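Long-range contacts in CrmK (Actinoalloteichus sp. WH1-2216-6, PDB 5I1V), which is a flavin-dependent oxidase with covalently bound FAD that takes part in recycling shunt products during caerulomycin biosynthesis: residues Y265-C270 / A374-A379; A345-P350 / L400-M405. All blocks are in the same frame, centred on the assembly; numbering follows the deposited sequence.

Contact 1: residues Y265-C270 / A374-A379; sequences YALLEC and AMEYIA
Leu268 and Tyr377 form a hydrogen-bonded pair at the middle of an antiparallel strand pairing, inside the large antiparallel sheet of this FAD-linked oxidoreductase, their side chains side by side with Leu268 CD2 4.2 Å from Tyr377 CD2. Backbone bonds come first: Leu268 N gives to Tyr377 O and Tyr377 N returns to Leu268 O at 2.9 Å. Cys270 N to Met375 O is shorter, Met375 N bonds to Cys270 O, and Ala379 N closes the other end on Ala266 O. On the face of Leu268, Cys270, Tyr377 and Met375 the side-chain contacts across the strands are mainly apolar. Cys270 SG lies at the edge of the Tyr377 ring, 5.2 Å from its centroid; Tyr377 OH hydrogen-bonds to His351 ND1, and its side chain touches Phe247 and Leu248 of helix 237-253. The opposite face looks toward the flavin side. There Leu267 CD1 packs on Ile378 CG1 at 3.7 Å, and Tyr265, which also touches Phe123, brings its ring edge to Ile378 CG2. Glu269 and Glu376 stand side by side on this face, and their OE2 atoms, both acceptors, approach to 3.0 Å without a hydrogen bond. With CG anti to its carbonyl carbon (chi1 -50°), Glu376 also carries OE1 to 3.9 Å from Leu267 CD1.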
ATOM      1  N   TYR A 265       6.533  17.415  14.806  1.00 21.99           N
ATOM      2  CA  TYR A 265       6.544  15.982  15.133  1.00 21.67           C
ATOM      3  C   TYR A 265       7.794  15.386  14.515  1.00 21.39           C
ATOM      4  O   TYR A 265       8.055  15.569  13.327  1.00 20.63           O
ATOM      5  CB  TYR A 265       5.318  15.289  14.509  1.00 22.41           C
ATOM      6  CG  TYR A 265       5.430  13.781  14.492  1.00 22.99           C
ATOM      7  CD1 TYR A 265       5.256  13.040  15.667  1.00 21.46           C
ATOM      8  CD2 TYR A 265       5.730  13.093  13.320  1.00 23.96           C
ATOM      9  CE1 TYR A 265       5.378  11.672  15.676  1.00 20.89           C
ATOM     10  CE2 TYR A 265       5.885  11.715  13.323  1.00 24.32           C
ATOM     11  CZ  TYR A 265       5.702  11.011  14.513  1.00 23.78           C
ATOM     12  OH  TYR A 265       5.816   9.637  14.518  1.00 26.66           O
ATOM     13  N   ALA A 266       8.535  14.631  15.299  1.00 22.17           N
ATOM     14  CA  ALA A 266       9.728  13.986  14.767  1.00 22.81           C
ATOM     15  C   ALA A 266       9.927  12.573  15.268  1.00 23.57           C
ATOM     16  O   ALA A 266       9.578  12.252  16.419  1.00 25.73           O
ATOM     17  CB  ALA A 266      10.931  14.838  15.081  1.00 24.05           C
ATOM     18  N   LEU A 267      10.485  11.734  14.395  1.00 23.66           N
ATOM     19  CA  LEU A 267      10.810  10.367  14.732  1.00 27.75           C
ATOM     20  C   LEU A 267      12.277  10.100  14.387  1.00 26.28           C
ATOM     21  O   LEU A 267      12.692  10.303  13.257  1.00 29.09           O
ATOM     22  CB  LEU A 267       9.912   9.424  13.963  1.00 29.61           C
ATOM     23  CG  LEU A 267       9.994   7.942  14.327  1.00 34.90           C
ATOM     24  CD1 LEU A 267       8.649   7.222  14.237  1.00 39.94           C
ATOM     25  CD2 LEU A 267      10.951   7.241  13.410  1.00 36.53           C
ATOM     26  N   LEU A 268      13.022   9.598  15.363  1.00 27.04           N
ATOM     27  CA  LEU A 268      14.436   9.268  15.192  1.00 26.29           C
ATOM     28  C   LEU A 268      14.569   7.738  15.137  1.00 25.44           C
ATOM     29  O   LEU A 268      14.164   7.070  16.044  1.00 26.59           O
ATOM     30  CB  LEU A 268      15.196   9.800  16.372  1.00 27.66           C
ATOM     31  CG  LEU A 268      16.693   9.494  16.383  1.00 27.24           C
ATOM     32  CD1 LEU A 268      17.385  10.100  15.168  1.00 26.97           C
ATOM     33  CD2 LEU A 268      17.226  10.024  17.703  1.00 29.44           C
ATOM     34  N   GLU A 269      15.100   7.187  14.060  1.00 25.04           N
ATOM     35  CA  GLU A 269      15.235   5.745  13.944  1.00 27.73           C
ATOM     36  C   GLU A 269      16.708   5.426  14.090  1.00 27.62           C
ATOM     37  O   GLU A 269      17.511   5.778  13.224  1.00 26.81           O
ATOM     38  CB  GLU A 269      14.792   5.237  12.588  1.00 31.47           C
ATOM     39  CG  GLU A 269      13.350   5.500  12.255  1.00 40.00           C
ATOM     40  CD  GLU A 269      12.896   4.772  10.988  1.00 48.54           C
ATOM     41  OE1 GLU A 269      12.643   5.464   9.977  1.00 50.52           O
ATOM     42  OE2 GLU A 269      12.807   3.507  11.008  1.00 53.88           O
ATOM     43  N   CYS A 270      17.030   4.725  15.154  1.00 25.72           N
ATOM     44  CA  CYS A 270      18.395   4.304  15.393  1.00 29.10           C
ATOM     45  C   CYS A 270      18.594   2.845  15.003  1.00 28.26           C
ATOM     46  O   CYS A 270      18.513   1.974  15.836  1.00 28.19           O
ATOM     47  CB  CYS A 270      18.704   4.482  16.869  1.00 28.66           C
ATOM     48  SG  CYS A 270      18.400   6.159  17.434  1.00 31.11           S
ATOM     49  N   ALA A 374      16.314  -2.000  14.680  1.00 26.89           N
ATOM     50  CA  ALA A 374      16.289  -0.592  15.088  1.00 26.40           C
ATOM     51  C   ALA A 374      15.601  -0.380  16.422  1.00 27.29           C
ATOM     52  O   ALA A 374      14.762  -1.185  16.851  1.00 27.61           O
ATOM     53  CB  ALA A 374      15.637   0.261  14.040  1.00 25.33           C
ATOM     54  N   MET A 375      15.992   0.701  17.083  1.00 26.92           N
ATOM     55  CA  MET A 375      15.132   1.312  18.056  1.00 28.44           C
ATOM     56  C   MET A 375      14.790   2.705  17.561  1.00 27.53           C
ATOM     57  O   MET A 375      15.534   3.326  16.789  1.00 29.49           O
ATOM     58  CB  MET A 375      15.686   1.274  19.494  1.00 30.94           C
ATOM     59  CG  MET A 375      16.961   2.023  19.750  1.00 33.01           C
ATOM     60  SD  MET A 375      17.455   1.849  21.491  1.00 34.66           S
ATOM     61  CE  MET A 375      16.081   2.684  22.298  1.00 36.70           C
ATOM     62  N   GLU A 376      13.608   3.149  17.953  1.00 27.33           N
ATOM     63  CA  GLU A 376      13.087   4.436  17.537  1.00 27.83           C
ATOM     64  C   GLU A 376      12.616   5.253  18.708  1.00 25.81           C
ATOM     65  O   GLU A 376      12.047   4.724  19.663  1.00 25.83           O
ATOM     66  CB  GLU A 376      11.885   4.262  16.589  1.00 31.37           C
ATOM     67  CG  GLU A 376      12.069   3.323  15.429  1.00 37.16           C
ATOM     68  CD  GLU A 376      10.821   3.242  14.514  1.00 45.00           C
ATOM     69  OE1 GLU A 376       9.679   3.576  14.945  1.00 43.12           O
ATOM     70  OE2 GLU A 376      10.991   2.825  13.349  1.00 52.77           O
ATOM     71  N   TYR A 377      12.821   6.561  18.595  1.00 25.62           N
ATOM     72  CA  TYR A 377      12.303   7.526  19.543  1.00 27.63           C
ATOM     73  C   TYR A 377      11.235   8.361  18.848  1.00 24.25           C
ATOM     74  O   TYR A 377      11.494   9.007  17.857  1.00 25.42           O
ATOM     75  CB  TYR A 377      13.429   8.429  20.021  1.00 28.88           C
ATOM     76  CG  TYR A 377      14.446   7.730  20.849  1.00 28.89           C
ATOM     77  CD1 TYR A 377      14.292   7.640  22.219  1.00 30.23           C
ATOM     78  CD2 TYR A 377      15.582   7.191  20.282  1.00 30.27           C
ATOM     79  CE1 TYR A 377      15.234   7.035  23.003  1.00 31.06           C
ATOM     80  CE2 TYR A 377      16.534   6.575  21.069  1.00 31.09           C
ATOM     81  CZ  TYR A 377      16.362   6.525  22.428  1.00 30.23           C
ATOM     82  OH  TYR A 377      17.293   5.896  23.211  1.00 31.99           O
ATOM     83  N   ILE A 378      10.038   8.362  19.402  1.00 23.81           N
ATOM     84  CA  ILE A 378       8.854   8.917  18.740  1.00 23.97           C
ATOM     85  C   ILE A 378       8.236  10.033  19.571  1.00 23.46           C
ATOM     86  O   ILE A 378       7.792   9.799  20.670  1.00 22.64           O
ATOM     87  CB  ILE A 378       7.786   7.813  18.570  1.00 27.04           C
ATOM     88  CG1 ILE A 378       8.387   6.607  17.849  1.00 29.88           C
ATOM     89  CG2 ILE A 378       6.564   8.346  17.801  1.00 27.98           C
ATOM     90  CD1 ILE A 378       7.682   5.294  18.074  1.00 35.74           C
ATOM     91  N   ALA A 379       8.209  11.233  19.028  1.00 22.75           N
ATOM     92  CA  ALA A 379       7.650  12.388  19.679  1.00 23.12           C
ATOM     93  C   ALA A 379       6.167  12.111  19.991  1.00 22.46           C
ATOM     94  O   ALA A 379       5.514  11.409  19.241  1.00 23.62           O
ATOM     95  CB  ALA A 379       7.764  13.578  18.777  1.00 24.67           C
TER

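Contact 2: residues A345-P350 / L400-M405; sequences ADLRGP and LKTFYM
Lys401 lies alongside Asp346, its aliphatic CG and CB against the carboxylate, in a non-hydrogen-bonded pair of the antiparallel sheet that stands next to the flavin. A turn at chi4 (-75°) swings NZ round to the carboxylate. There NZ meets Asp346 OD2 at 2.7 Å in a salt bridge. The approach is on the syn side but 35° out of the carboxylate plane. The ammonium also makes cation-pi contacts with Tyr446 and Tyr380, and the side chain touches Tyr138; Tyr446 and Tyr138 bind FAD. The other carboxylate oxygen, Asp346 OD1, accepts from a water that also donates to Thr402 O, tying the acid to the neighbouring strand. Leu347, Leu400 and Thr402 occupy the reverse face. Leu347 CD1 sits 3.7 Å from Thr402 CG2 and 3.9 Å from Leu400 CD2, and Leu400 packs further on Leu248 of helix 237-253. The backbone ladder runs through Leu347 N to Leu400 O, 2.9 Å, and the return bond from Leu400 N to Leu347 O. At Ala345 one carbonyl is gripped twice: Ala345 O takes the N-H of Thr402 and, at 2.6 Å, the hydroxyl OG1 of the same residue.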
ATOM      1  N   ALA A 345       8.534   0.807  24.949  1.00 21.98           N
ATOM      2  CA  ALA A 345       8.869   1.432  26.257  1.00 23.78           C
ATOM      3  C   ALA A 345       8.589   2.937  26.127  1.00 23.94           C
ATOM      4  O   ALA A 345       9.089   3.604  25.232  1.00 26.61           O
ATOM      5  CB  ALA A 345      10.323   1.165  26.693  1.00 23.86           C
ATOM      6  N   ASP A 346       7.787   3.472  27.016  1.00 24.44           N
ATOM      7  CA  ASP A 346       7.446   4.893  26.976  1.00 26.97           C
ATOM      8  C   ASP A 346       8.069   5.650  28.114  1.00 26.06           C
ATOM      9  O   ASP A 346       8.215   5.103  29.186  1.00 25.84           O
ATOM     10  CB  ASP A 346       5.918   5.035  27.001  1.00 27.42           C
ATOM     11  CG  ASP A 346       5.279   4.354  25.812  1.00 32.70           C
ATOM     12  OD1 ASP A 346       6.061   3.959  24.869  1.00 33.63           O
ATOM     13  OD2 ASP A 346       4.029   4.203  25.829  1.00 36.48           O
ATOM     14  N   LEU A 347       8.413   6.912  27.850  1.00 28.49           N
ATOM     15  CA  LEU A 347       9.316   7.718  28.698  1.00 28.90           C
ATOM     16  C   LEU A 347       8.652   9.032  29.053  1.00 29.41           C
ATOM     17  O   LEU A 347       7.901   9.600  28.239  1.00 26.84           O
ATOM     18  CB  LEU A 347      10.603   8.078  27.950  1.00 29.43           C
ATOM     19  CG  LEU A 347      11.581   6.961  27.588  1.00 32.36           C
ATOM     20  CD1 LEU A 347      12.576   7.459  26.555  1.00 34.81           C
ATOM     21  CD2 LEU A 347      12.307   6.454  28.829  1.00 33.77           C
ATOM     22  N   ARG A 348       8.947   9.530  30.241  1.00 30.40           N
ATOM     23  CA  ARG A 348       8.547  10.907  30.610  1.00 33.99           C
ATOM     24  C   ARG A 348       9.786  11.663  31.100  1.00 33.04           C
ATOM     25  O   ARG A 348       9.689  12.792  31.559  1.00 33.79           O
ATOM     26  CB  ARG A 348       7.446  10.913  31.674  1.00 35.33           C
ATOM     27  CG  ARG A 348       7.827  10.128  32.926  1.00 42.46           C
ATOM     28  CD  ARG A 348       6.650   9.833  33.844  1.00 48.66           C
ATOM     29  NE  ARG A 348       6.254  11.031  34.556  1.00 56.30           N
ATOM     30  CZ  ARG A 348       5.225  11.823  34.242  1.00 65.89           C
ATOM     31  NH1 ARG A 348       4.405  11.562  33.217  1.00 64.80           N
ATOM     32  NH2 ARG A 348       5.003  12.903  34.990  1.00 72.59           N
ATOM     33  N   GLY A 349      10.942  11.027  30.953  1.00 33.43           N
ATOM     34  CA  GLY A 349      12.238  11.611  31.277  1.00 33.93           C
ATOM     35  C   GLY A 349      13.228  10.998  30.310  1.00 37.89           C
ATOM     36  O   GLY A 349      12.859  10.096  29.511  1.00 34.84           O
ATOM     37  N   PRO A 350      14.480  11.489  30.328  1.00 35.01           N
ATOM     38  CA  PRO A 350      15.405  11.032  29.320  1.00 35.27           C
ATOM     39  C   PRO A 350      16.055   9.741  29.704  1.00 33.48           C
ATOM     40  O   PRO A 350      16.135   9.411  30.897  1.00 33.36           O
ATOM     41  CB  PRO A 350      16.477  12.134  29.289  1.00 38.51           C
ATOM     42  CG  PRO A 350      16.477  12.691  30.678  1.00 38.12           C
ATOM     43  CD  PRO A 350      15.068  12.533  31.202  1.00 38.62           C
ATOM     44  N   LEU A 400       7.117  10.760  25.395  1.00 27.69           N
ATOM     45  CA  LEU A 400       7.895  10.235  24.320  1.00 27.87           C
ATOM     46  C   LEU A 400       7.705   8.704  24.302  1.00 24.43           C
ATOM     47  O   LEU A 400       7.616   8.086  25.352  1.00 26.40           O
ATOM     48  CB  LEU A 400       9.364  10.623  24.537  1.00 32.86           C
ATOM     49  CG  LEU A 400      10.188  10.447  23.279  1.00 33.78           C
ATOM     50  CD1 LEU A 400      11.101  11.614  23.015  1.00 36.53           C
ATOM     51  CD2 LEU A 400      10.953   9.138  23.376  1.00 38.15           C
ATOM     52  N   LYS A 401       7.560   8.139  23.122  1.00 21.74           N
ATOM     53  CA  LYS A 401       7.442   6.713  22.949  1.00 25.11           C
ATOM     54  C   LYS A 401       8.712   6.154  22.310  1.00 25.86           C
ATOM     55  O   LYS A 401       9.408   6.854  21.539  1.00 28.55           O
ATOM     56  CB  LYS A 401       6.243   6.361  22.098  1.00 26.52           C
ATOM     57  CG  LYS A 401       4.917   6.723  22.719  1.00 29.47           C
ATOM     58  CD  LYS A 401       3.766   6.208  21.874  1.00 33.49           C
ATOM     59  CE  LYS A 401       2.560   5.828  22.713  1.00 35.70           C
ATOM     60  NZ  LYS A 401       2.800   4.551  23.407  1.00 42.41           N
ATOM     61  N   THR A 402       9.047   4.917  22.671  1.00 25.23           N
ATOM     62  CA  THR A 402      10.139   4.219  22.021  1.00 25.41           C
ATOM     63  C   THR A 402       9.635   2.826  21.615  1.00 24.43           C
ATOM     64  O   THR A 402       8.786   2.238  22.275  1.00 22.81           O
ATOM     65  CB  THR A 402      11.414   4.077  22.890  1.00 27.00           C
ATOM     66  OG1 THR A 402      11.239   3.006  23.823  1.00 27.66           O
ATOM     67  CG2 THR A 402      11.761   5.404  23.596  1.00 26.38           C
ATOM     68  N   PHE A 403      10.199   2.345  20.526  1.00 26.48           N
ATOM     69  CA  PHE A 403       9.770   1.176  19.812  1.00 27.66           C
ATOM     70  C   PHE A 403      11.066   0.464  19.390  1.00 26.12           C
ATOM     71  O   PHE A 403      12.052   1.129  19.066  1.00 28.42           O
ATOM     72  CB  PHE A 403       8.970   1.679  18.608  1.00 28.97           C
ATOM     73  CG  PHE A 403       8.514   0.608  17.677  1.00 31.68           C
ATOM     74  CD1 PHE A 403       7.581  -0.335  18.095  1.00 36.02           C
ATOM     75  CD2 PHE A 403       8.983   0.546  16.386  1.00 34.86           C
ATOM     76  CE1 PHE A 403       7.150  -1.334  17.228  1.00 38.67           C
ATOM     77  CE2 PHE A 403       8.551  -0.441  15.513  1.00 40.07           C
ATOM     78  CZ  PHE A 403       7.632  -1.385  15.936  1.00 36.99           C
ATOM     79  N   TYR A 404      11.063  -0.868  19.440  1.00 23.18           N
ATOM     80  CA  TYR A 404      12.179  -1.719  19.069  1.00 23.40           C
ATOM     81  C   TYR A 404      11.634  -2.728  18.072  1.00 24.39           C
ATOM     82  O   TYR A 404      10.519  -3.247  18.282  1.00 24.24           O
ATOM     83  CB  TYR A 404      12.689  -2.511  20.253  1.00 24.46           C
ATOM     84  CG  TYR A 404      13.171  -1.688  21.398  1.00 24.97           C
ATOM     85  CD1 TYR A 404      12.310  -0.889  22.146  1.00 26.06           C
ATOM     86  CD2 TYR A 404      14.514  -1.721  21.775  1.00 28.99           C
ATOM     87  CE1 TYR A 404      12.776  -0.148  23.228  1.00 25.90           C
ATOM     88  CE2 TYR A 404      14.976  -0.963  22.830  1.00 27.97           C
ATOM     89  CZ  TYR A 404      14.128  -0.181  23.549  1.00 29.21           C
ATOM     90  OH  TYR A 404      14.647   0.510  24.631  1.00 31.69           O
ATOM     91  N   MET A 405      12.359  -2.962  16.988  1.00 24.65           N
ATOM     92  CA  MET A 405      11.934  -3.933  16.003  1.00 28.34           C
ATOM     93  C   MET A 405      13.124  -4.646  15.322  1.00 27.69           C
ATOM     94  O   MET A 405      14.206  -4.062  15.169  1.00 24.56           O
ATOM     95  CB  MET A 405      10.934  -3.281  15.040  1.00 35.89           C
ATOM     96  CG  MET A 405      11.295  -3.097  13.576  1.00 48.68           C
ATOM     97  SD  MET A 405      10.266  -4.079  12.403  1.00 67.61           S
ATOM     98  CE  MET A 405       8.615  -4.085  13.108  1.00 54.30           C
TER
HETATM   99  O   HOH W   1       6.069   2.363  22.749  1.00 28.74           O

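How the contacts relate
Contacts 1 and 2 are neighbouring steps across one antiparallel sheet, their centres about 9 Å apart. The strand order 265-271, 374-379, 400-408, 339-347 places both pairings in succession, and strands 374-379 and 400-408 join them directly: Ile378 N to Lys401 O and Glu376 N to Phe403 O are probable hydrogen bonds. Along the chain the segments alternate, 265-270, 345-350, 374-379, 400-405, so the chain visits the two contacts in turn, one segment of each before the second of either. One face of the shared sheet is packed by helix 237-253. The other brings residues of both contacts beside the FAD-binding residue Tyr138, consistent with the sheet forming a wall near the flavin.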